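Local coordinates for YjbQ family protein (Aeropyrum pernix, PDB 2P6H) that is of unknown function, a trimeric member of the YjbQ (UPF0047) family from a hyperthermophilic archaeon, at residues T3-V8 / T126-Y131; D18-V23 / Q112-V117; G32-L37 / P100-R105. All blocks are in the same frame, centred on the assembly; numbering follows the deposited sequence.

Contact 1: T3-V8 / T126-Y131; sequences TGSFTV and TVNLLY
The ring of F6 lies with one face over V127, whose CB stands 3.8 Å from the ring centroid in a CH-pi contact, displaced toward the CZ side. The aliphatic chain of K22, from helix 20-28, lies over the opposite face. At the edge, near the ring plane, comes L129 CD1, 3.8 Å from F6 CD2, and V23 of the same helix also reaches the edge. The phenyl group gets there because its CG sits between the backbone N and the carbonyl carbon (chi1 64°), which lays F6 alongside V127. V8 adds a methyl, its CG2 meeting V127 CG2 at 3.8 Å, so the branched V127 meets both F6 and V8 of strand 2-9.

The backbones of 3-8 and 126-131 run antiparallel. G4 and L129 form one hydrogen-bonded pair, with L129 N to G4 O at 2.7 Å, and F6 and V127 form the next, with V127 N to F6 O at 2.9 Å and an N-H...O angle of 167°. The other face carries a mostly polar row; there S5 CB rests 3.2 Å from N128 ND2. A water donates to L129 O and makes a weak hydrogen bond with T3 OG1.

Apolar groups thus line the face turned to the helix. On the other, the hydroxyls of T3, S5 and T7 suit exposed positions, while buried L130 is covered by P100 of the second subunit; the paired amides tie the strands together independently of either face.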
loop_
_atom_site.group_PDB
_atom_site.type_symbol
_atom_site.label_atom_id
_atom_site.label_comp_id
_atom_site.label_asym_id
_atom_site.label_seq_id
_atom_site.Cartn_x
_atom_site.Cartn_y
_atom_site.Cartn_z
ATOM N N THR A 3 20.727 6.658 -4.668
ATOM C CA THR A 3 19.895 5.860 -5.511
ATOM C C THR A 3 20.647 4.607 -6.012
ATOM O O THR A 3 21.856 4.634 -6.204
ATOM C CB THR A 3 19.495 6.796 -6.665
ATOM O OG1 THR A 3 18.067 7.004 -6.659
ATOM C CG2 THR A 3 20.000 6.286 -8.007
ATOM N N GLY A 4 19.905 3.503 -6.032
ATOM C CA GLY A 4 20.494 2.208 -6.311
ATOM C C GLY A 4 19.487 1.148 -6.715
ATOM O O GLY A 4 18.283 1.396 -6.767
ATOM N N SER A 5 19.988 -0.046 -7.001
ATOM C CA SER A 5 19.125 -1.150 -7.402
ATOM C C SER A 5 19.886 -2.458 -7.377
ATOM O O SER A 5 21.117 -2.476 -7.357
ATOM C CB SER A 5 18.608 -0.927 -8.820
ATOM O OG SER A 5 19.647 -1.160 -9.758
ATOM N N PHE A 6 19.142 -3.557 -7.375
ATOM C CA PHE A 6 19.729 -4.879 -7.410
ATOM C C PHE A 6 18.755 -5.821 -8.079
ATOM O O PHE A 6 17.559 -5.584 -8.130
ATOM C CB PHE A 6 20.103 -5.358 -5.979
ATOM C CG PHE A 6 18.907 -5.518 -5.049
ATOM C CD1 PHE A 6 18.119 -6.663 -5.116
ATOM C CD2 PHE A 6 18.664 -4.562 -4.073
ATOM C CE1 PHE A 6 17.074 -6.838 -4.205
ATOM C CE2 PHE A 6 17.613 -4.747 -3.165
ATOM C CZ PHE A 6 16.817 -5.884 -3.226
ATOM N N THR A 7 19.305 -6.901 -8.675
ATOM C CA THR A 7 18.419 -7.851 -9.348
ATOM C C THR A 7 18.049 -8.993 -8.459
ATOM O O THR A 7 18.746 -9.326 -7.508
ATOM C CB THR A 7 19.161 -8.496 -10.475
ATOM O OG1 THR A 7 20.320 -9.153 -9.957
ATOM C CG2 THR A 7 19.603 -7.434 -11.486
ATOM N N VAL A 8 16.887 -9.565 -8.804
ATOM C CA VAL A 8 16.342 -10.694 -8.073
ATOM C C VAL A 8 15.891 -11.704 -9.106
ATOM O O VAL A 8 14.964 -11.467 -9.881
ATOM C CB VAL A 8 15.130 -10.236 -7.231
ATOM C CG1 VAL A 8 14.487 -11.459 -6.559
ATOM C CG2 VAL A 8 15.551 -9.247 -6.160
ATOM N N THR A 126 13.993 -6.766 -10.907
ATOM C CA THR A 126 14.735 -5.619 -10.368
ATOM C C THR A 126 14.041 -4.995 -9.164
ATOM O O THR A 126 12.821 -4.932 -9.080
ATOM C CB THR A 126 14.860 -4.554 -11.449
ATOM O OG1 THR A 126 15.599 -5.091 -12.548
ATOM C CG2 THR A 126 15.609 -3.337 -10.896
ATOM N N VAL A 127 14.870 -4.579 -8.188
ATOM C CA VAL A 127 14.367 -3.805 -7.063
ATOM C C VAL A 127 15.125 -2.514 -7.032
ATOM O O VAL A 127 16.355 -2.503 -7.053
ATOM C CB VAL A 127 14.668 -4.548 -5.757
ATOM C CG1 VAL A 127 14.290 -3.659 -4.562
ATOM C CG2 VAL A 127 13.891 -5.839 -5.677
ATOM N N ASN A 128 14.370 -1.417 -7.066
ATOM C CA ASN A 128 15.010 -0.128 -7.058
ATOM C C ASN A 128 14.984 0.445 -5.637
ATOM O O ASN A 128 14.096 0.150 -4.849
ATOM C CB ASN A 128 14.221 0.800 -8.012
ATOM C CG ASN A 128 14.454 0.406 -9.460
ATOM O OD1 ASN A 128 13.608 0.594 -10.327
ATOM N ND2 ASN A 128 15.661 -0.135 -9.728
ATOM N N LEU A 129 15.989 1.255 -5.319
ATOM C CA LEU A 129 16.116 1.798 -3.971
ATOM C C LEU A 129 16.434 3.283 -4.015
ATOM O O LEU A 129 17.182 3.751 -4.873
ATOM C CB LEU A 129 17.238 1.077 -3.205
ATOM C CG LEU A 129 17.193 -0.458 -3.186
ATOM C CD1 LEU A 129 18.509 -1.039 -2.714
ATOM C CD2 LEU A 129 16.047 -0.919 -2.298
ATOM N N LEU A 130 15.847 4.020 -3.081
ATOM C CA LEU A 130 16.047 5.466 -2.985
ATOM C C LEU A 130 16.200 5.852 -1.528
ATOM O O LEU A 130 15.391 5.504 -0.679
ATOM C CB LEU A 130 14.841 6.207 -3.603
ATOM C CG LEU A 130 14.945 7.754 -3.535
ATOM C CD1 LEU A 130 14.113 8.444 -4.617
ATOM C CD2 LEU A 130 14.465 8.321 -2.199
ATOM N N TYR A 131 17.253 6.597 -1.217
ATOM C CA TYR A 131 17.458 7.053 0.148
ATOM C C TYR A 131 17.427 8.564 0.161
ATOM O O TYR A 131 18.180 9.222 -0.564
ATOM C CB TYR A 131 18.791 6.584 0.722
ATOM C CG TYR A 131 18.986 7.108 2.126
ATOM C CD1 TYR A 131 18.216 6.618 3.182
ATOM C CD2 TYR A 131 19.870 8.156 2.388
ATOM C CE1 TYR A 131 18.316 7.163 4.465
ATOM C CE2 TYR A 131 19.973 8.709 3.672
ATOM C CZ TYR A 131 19.192 8.209 4.698
ATOM O OH TYR A 131 19.258 8.769 5.955
HETATM O O HOH W 1 16.191 4.430 -7.730
#

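Contact 2: D18-V23 / Q112-V117; sequences DVTGKV and QRILFV. With SO4 (sulfate ion), chain E.
D18 and R113 meet in a salt bridge on the outer side, while I114 is buried against V19, T20 and V23. The tight part is apolar: V23 and I114 come tip to tip, I114 CD1 lying 3.7 Å from V23 CG1 and equally near CG2. I114 CG2 touches V19 CG2 at 3.8 Å, the two side chains crossing at about a right angle. The branched residues suit the wedge between the first turn of helix 20-28 and strand 113-118, and V23 also packs on F6.

Hydrogen bonds to its backbone fix the same isoleucine. V19 N donates to I114 O at 2.9 Å, and I114 N donates to T20 OG1 at 3.0 Å. D18 OD1 accepts from T20 N at 2.9 Å, making an Asx turn just ahead of the helix; T20 OG1 also approaches D18 OD1, at a very short 2.5 Å. D18 CG is anti to its own amide nitrogen (chi1 -179°), which carries the carboxylate beside T20.

The outer side is looser. R113 is bent at chi2 (-92°), and only its NH1 reaches the carboxylate in this contact, meeting D18 OD2 at 3.1 Å nearly along its C-O axis, with the two planes 53° apart. On the far side from R113, exposed K22 donates from NZ to O1 of a sulfate, probably from the crystallisation liquor, which also binds K9 N.

With an alanine at D18, R113 would probably lose its charge partner and T20 N its acceptor in the turn. One carboxylate therefore serves two tasks, OD1 shaping the turn and OD2 probably balancing the arginine's charge.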
loop_
_atom_site.group_PDB
_atom_site.type_symbol
_atom_site.label_atom_id
_atom_site.label_comp_id
_atom_site.label_asym_id
_atom_site.label_seq_id
_atom_site.Cartn_x
_atom_site.Cartn_y
_atom_site.Cartn_z
ATOM N N ASP A 18 12.890 -13.300 0.350
ATOM C CA ASP A 18 13.339 -12.349 1.373
ATOM C C ASP A 18 14.577 -11.620 0.832
ATOM O O ASP A 18 15.663 -12.209 0.715
ATOM C CB ASP A 18 13.726 -13.087 2.656
ATOM C CG ASP A 18 14.180 -12.146 3.768
ATOM O OD1 ASP A 18 14.377 -10.932 3.523
ATOM O OD2 ASP A 18 14.344 -12.631 4.908
ATOM N N VAL A 19 14.421 -10.341 0.509
ATOM C CA VAL A 19 15.544 -9.554 -0.037
ATOM C C VAL A 19 16.047 -8.503 0.963
ATOM O O VAL A 19 16.750 -7.563 0.617
ATOM C CB VAL A 19 15.132 -8.876 -1.367
ATOM C CG1 VAL A 19 14.749 -9.937 -2.397
ATOM C CG2 VAL A 19 13.953 -7.950 -1.138
ATOM N N THR A 20 15.697 -8.645 2.237
ATOM C CA THR A 20 16.142 -7.704 3.288
ATOM C C THR A 20 17.646 -7.484 3.265
ATOM O O THR A 20 18.139 -6.371 3.393
ATOM C CB THR A 20 15.783 -8.238 4.675
ATOM O OG1 THR A 20 14.425 -8.687 4.665
ATOM C CG2 THR A 20 15.928 -7.127 5.719
ATOM N N GLY A 21 18.382 -8.583 3.129
ATOM C CA GLY A 21 19.833 -8.515 3.131
ATOM C C GLY A 21 20.415 -7.534 2.131
ATOM O O GLY A 21 21.212 -6.666 2.487
ATOM N N LYS A 22 20.021 -7.675 0.871
ATOM C CA LYS A 22 20.508 -6.806 -0.198
ATOM C C LYS A 22 20.146 -5.335 0.042
ATOM O O LYS A 22 20.883 -4.421 -0.306
ATOM C CB LYS A 22 19.894 -7.283 -1.516
ATOM C CG LYS A 22 20.473 -8.620 -1.980
ATOM C CD LYS A 22 19.783 -9.133 -3.244
ATOM C CE LYS A 22 20.475 -10.363 -3.836
ATOM N NZ LYS A 22 19.536 -11.085 -4.691
ATOM N N VAL A 23 18.977 -5.084 0.622
ATOM C CA VAL A 23 18.563 -3.704 0.877
ATOM C C VAL A 23 19.461 -3.047 1.909
ATOM O O VAL A 23 19.903 -1.915 1.756
ATOM C CB VAL A 23 17.126 -3.686 1.402
ATOM C CG1 VAL A 23 16.766 -2.285 1.893
ATOM C CG2 VAL A 23 16.165 -4.094 0.301
ATOM N N GLN A 112 9.681 -8.273 10.934
ATOM C CA GLN A 112 9.400 -7.762 9.592
ATOM C C GLN A 112 10.593 -7.908 8.661
ATOM O O GLN A 112 11.734 -7.636 9.039
ATOM C CB GLN A 112 8.998 -6.283 9.641
ATOM C CG GLN A 112 7.684 -6.014 10.367
ATOM C CD GLN A 112 7.260 -4.550 10.302
ATOM O OE1 GLN A 112 8.083 -3.642 10.441
ATOM N NE2 GLN A 112 5.964 -4.321 10.104
ATOM N N ARG A 113 10.318 -8.337 7.435
ATOM C CA ARG A 113 11.339 -8.489 6.429
ATOM C C ARG A 113 10.803 -8.001 5.100
ATOM O O ARG A 113 9.603 -7.950 4.867
ATOM C CB ARG A 113 11.700 -9.971 6.336
ATOM C CG ARG A 113 12.249 -10.521 7.652
ATOM C CD ARG A 113 13.778 -10.424 7.720
ATOM N NE ARG A 113 14.274 -10.942 8.999
ATOM C CZ ARG A 113 15.155 -11.958 8.954
ATOM N NH1 ARG A 113 15.541 -12.449 7.789
ATOM N NH2 ARG A 113 15.639 -12.465 10.090
ATOM N N ILE A 114 11.696 -7.616 4.200
ATOM C CA ILE A 114 11.319 -7.120 2.884
ATOM C C ILE A 114 11.183 -8.289 1.944
ATOM O O ILE A 114 12.148 -8.959 1.600
ATOM C CB ILE A 114 12.389 -6.151 2.341
ATOM C CG1 ILE A 114 12.594 -5.002 3.331
ATOM C CG2 ILE A 114 11.911 -5.545 1.007
ATOM C CD1 ILE A 114 13.785 -4.058 3.159
ATOM N N LEU A 115 9.963 -8.543 1.495
ATOM C CA LEU A 115 9.715 -9.687 0.634
ATOM C C LEU A 115 9.368 -9.337 -0.806
ATOM O O LEU A 115 8.455 -8.553 -1.063
ATOM C CB LEU A 115 8.572 -10.525 1.218
ATOM C CG LEU A 115 8.750 -10.898 2.698
ATOM C CD1 LEU A 115 7.529 -11.621 3.213
ATOM C CD2 LEU A 115 9.991 -11.772 2.856
ATOM N N PHE A 116 10.107 -9.920 -1.743
ATOM C CA PHE A 116 9.832 -9.723 -3.157
ATOM C C PHE A 116 8.776 -10.780 -3.468
ATOM O O PHE A 116 8.956 -11.961 -3.153
ATOM C CB PHE A 116 11.068 -9.995 -4.016
ATOM C CG PHE A 116 10.856 -9.687 -5.473
ATOM C CD1 PHE A 116 10.270 -10.624 -6.314
ATOM C CD2 PHE A 116 11.221 -8.449 -6.000
ATOM C CE1 PHE A 116 10.046 -10.339 -7.659
ATOM C CE2 PHE A 116 11.003 -8.150 -7.348
ATOM C CZ PHE A 116 10.415 -9.097 -8.178
ATOM N N VAL A 117 7.676 -10.355 -4.074
ATOM C CA VAL A 117 6.618 -11.284 -4.420
ATOM C C VAL A 117 6.513 -11.444 -5.921
ATOM O O VAL A 117 6.001 -10.587 -6.630
ATOM C CB VAL A 117 5.313 -10.707 -3.916
ATOM C CG1 VAL A 117 4.171 -11.685 -4.184
ATOM C CG2 VAL A 117 5.405 -10.437 -2.425
HETATM S S SO4 E . 20.031 -13.782 -6.981
HETATM O O1 SO4 E . 20.985 -13.278 -6.049
HETATM O O2 SO4 E . 19.817 -15.183 -7.072
HETATM O O3 SO4 E . 20.435 -13.290 -8.397
HETATM O O4 SO4 E . 18.723 -13.190 -6.777
#

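Contact 3: G32-L37 / P100-R105; sequences GVNGLL and PVVGGR
G35 and V101 form an antiparallel hydrogen-bonded pair, and the segments 35-37 and 100-102 of their strands meet with their directions 139° apart. G35 N donates to V101 O at 2.9 Å, and V101 N returns a bond to G35 O at 2.8 Å. Beyond this pair, N34 CA comes 3.2 Å from V101 O in a CA-H...O contact. V101 lays CG1 near the carbonyl oxygens of G32 and V33, while its CG2 meets L37 CB at 4.2 Å; its beta branch lets one side chain serve both ends of 32-37.

The strand that ends at V102 turns back through a type I' beta turn from V102 to R105, closing a beta hairpin with strand 105-106. G103 and G104 occupy its middle with positive phi, a conformation that favours glycine. V33 and N34, which meet the turn, both pair on their other side with E134 of the same chain in a classic beta bulge.

The turn is gripped twice. G104 N donates almost straight (174°) to V33 O. G103 N donates to N34 OD1 at 2.9 Å from above the amide plane. N34 CG lies opposite the carbonyl carbon (chi1 -57°), which brings OD1 to the turn while ND2 binds E134 OE2. L36 sends CD2 to within 4.2 Å of P100 CA, and it also packs on L132 of the third subunit.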
loop_
_atom_site.group_PDB
_atom_site.type_symbol
_atom_site.label_atom_id
_atom_site.label_comp_id
_atom_site.label_asym_id
_atom_site.label_seq_id
_atom_site.Cartn_x
_atom_site.Cartn_y
_atom_site.Cartn_z
ATOM N N GLY A 32 23.305 5.977 5.558
ATOM C CA GLY A 32 22.283 6.928 5.976
ATOM C C GLY A 32 22.028 6.838 7.475
ATOM O O GLY A 32 22.072 5.780 8.065
ATOM N N VAL A 33 21.784 8.007 8.099
ATOM C CA VAL A 33 21.529 7.970 9.526
ATOM C C VAL A 33 20.052 8.259 9.833
ATOM O O VAL A 33 19.358 7.476 10.469
ATOM C CB VAL A 33 22.445 9.011 10.180
ATOM C CG1 VAL A 33 22.139 9.108 11.673
ATOM C CG2 VAL A 33 23.897 8.616 9.992
ATOM N N ASN A 34 19.521 9.395 9.384
ATOM C CA ASN A 34 18.107 9.718 9.575
ATOM C C ASN A 34 17.503 10.097 8.237
ATOM O O ASN A 34 17.994 10.977 7.542
ATOM C CB ASN A 34 17.941 10.916 10.524
ATOM C CG ASN A 34 18.611 10.656 11.853
ATOM O OD1 ASN A 34 18.185 9.837 12.663
ATOM N ND2 ASN A 34 19.679 11.438 12.087
ATOM N N GLY A 35 16.427 9.411 7.863
ATOM C CA GLY A 35 15.789 9.675 6.566
ATOM C C GLY A 35 14.772 8.586 6.220
ATOM O O GLY A 35 14.242 7.913 7.095
ATOM N N LEU A 36 14.464 8.441 4.905
ATOM C CA LEU A 36 13.520 7.433 4.442
ATOM C C LEU A 36 14.143 6.612 3.337
ATOM O O LEU A 36 14.930 7.093 2.532
ATOM C CB LEU A 36 12.326 8.090 3.762
ATOM C CG LEU A 36 11.437 8.976 4.611
ATOM C CD1 LEU A 36 10.440 9.641 3.651
ATOM C CD2 LEU A 36 10.593 8.226 5.639
ATOM N N LEU A 37 13.808 5.333 3.344
ATOM C CA LEU A 37 14.242 4.506 2.284
ATOM C C LEU A 37 13.006 4.110 1.526
ATOM O O LEU A 37 11.970 3.812 2.106
ATOM C CB LEU A 37 14.872 3.280 2.919
ATOM C CG LEU A 37 14.972 2.145 1.916
ATOM C CD1 LEU A 37 16.094 2.413 0.920
ATOM C CD2 LEU A 37 15.227 0.775 2.547
ATOM N N PRO A 100 11.326 4.079 7.268
ATOM C CA PRO A 100 12.156 5.068 7.962
ATOM C C PRO A 100 13.520 4.515 8.376
ATOM O O PRO A 100 13.674 3.319 8.652
ATOM C CB PRO A 100 11.304 5.443 9.176
ATOM C CG PRO A 100 9.869 5.131 8.850
ATOM C CD PRO A 100 10.022 3.936 7.935
ATOM N N VAL A 101 14.513 5.393 8.384
ATOM C CA VAL A 101 15.861 5.041 8.818
ATOM C C VAL A 101 16.082 6.047 9.936
ATOM O O VAL A 101 16.073 7.267 9.709
ATOM C CB VAL A 101 16.906 5.242 7.698
ATOM C CG1 VAL A 101 18.320 4.999 8.245
ATOM C CG2 VAL A 101 16.623 4.270 6.558
ATOM N N VAL A 102 16.229 5.538 11.151
ATOM C CA VAL A 102 16.401 6.414 12.310
ATOM C C VAL A 102 17.645 6.031 13.090
ATOM O O VAL A 102 17.796 4.909 13.555
ATOM C CB VAL A 102 15.185 6.287 13.234
ATOM C CG1 VAL A 102 15.207 7.397 14.283
ATOM C CG2 VAL A 102 13.904 6.389 12.428
ATOM N N GLY A 103 18.555 6.986 13.250
ATOM C CA GLY A 103 19.774 6.720 13.990
ATOM C C GLY A 103 20.526 5.551 13.385
ATOM O O GLY A 103 21.065 4.704 14.100
ATOM N N GLY A 104 20.549 5.497 12.062
ATOM C CA GLY A 104 21.253 4.435 11.375
ATOM C C GLY A 104 20.490 3.115 11.348
ATOM O O GLY A 104 20.924 2.171 10.696
ATOM N N ARG A 105 19.360 3.037 12.047
ATOM C CA ARG A 105 18.581 1.799 12.094
ATOM C C ARG A 105 17.400 1.766 11.129
ATOM O O ARG A 105 16.481 2.596 11.216
ATOM C CB ARG A 105 18.043 1.563 13.509
ATOM C CG ARG A 105 19.098 1.271 14.571
ATOM C CD ARG A 105 18.423 1.186 15.959
ATOM N NE ARG A 105 19.294 0.506 16.903
ATOM C CZ ARG A 105 19.004 0.302 18.187
ATOM N NH1 ARG A 105 17.851 0.729 18.702
ATOM N NH2 ARG A 105 19.862 -0.354 18.963
#

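In the fold
Contacts 1 and 3 belong to one antiparallel sheet, where strand 2-9 pairs with 124-133, which borders 35-40, which borders 96-102. Contact 2 lies on a second sheet, at the start of helix 20-28. Along the chain contact 1 spans the widest loop, contact 2 lies within it and contact 3 within that. Contacts 1 and 2 are about 12 Å apart between centres, and contact 3 is about 17 Å from each. V23 of the helix touches F6 and L37, and V127 meets F116 of the second sheet, consistent with a shared core. Directly in the sheet, Y131 OH lies against N34 O. All three contacts reach a neighbouring subunit, contact 2 through Q112.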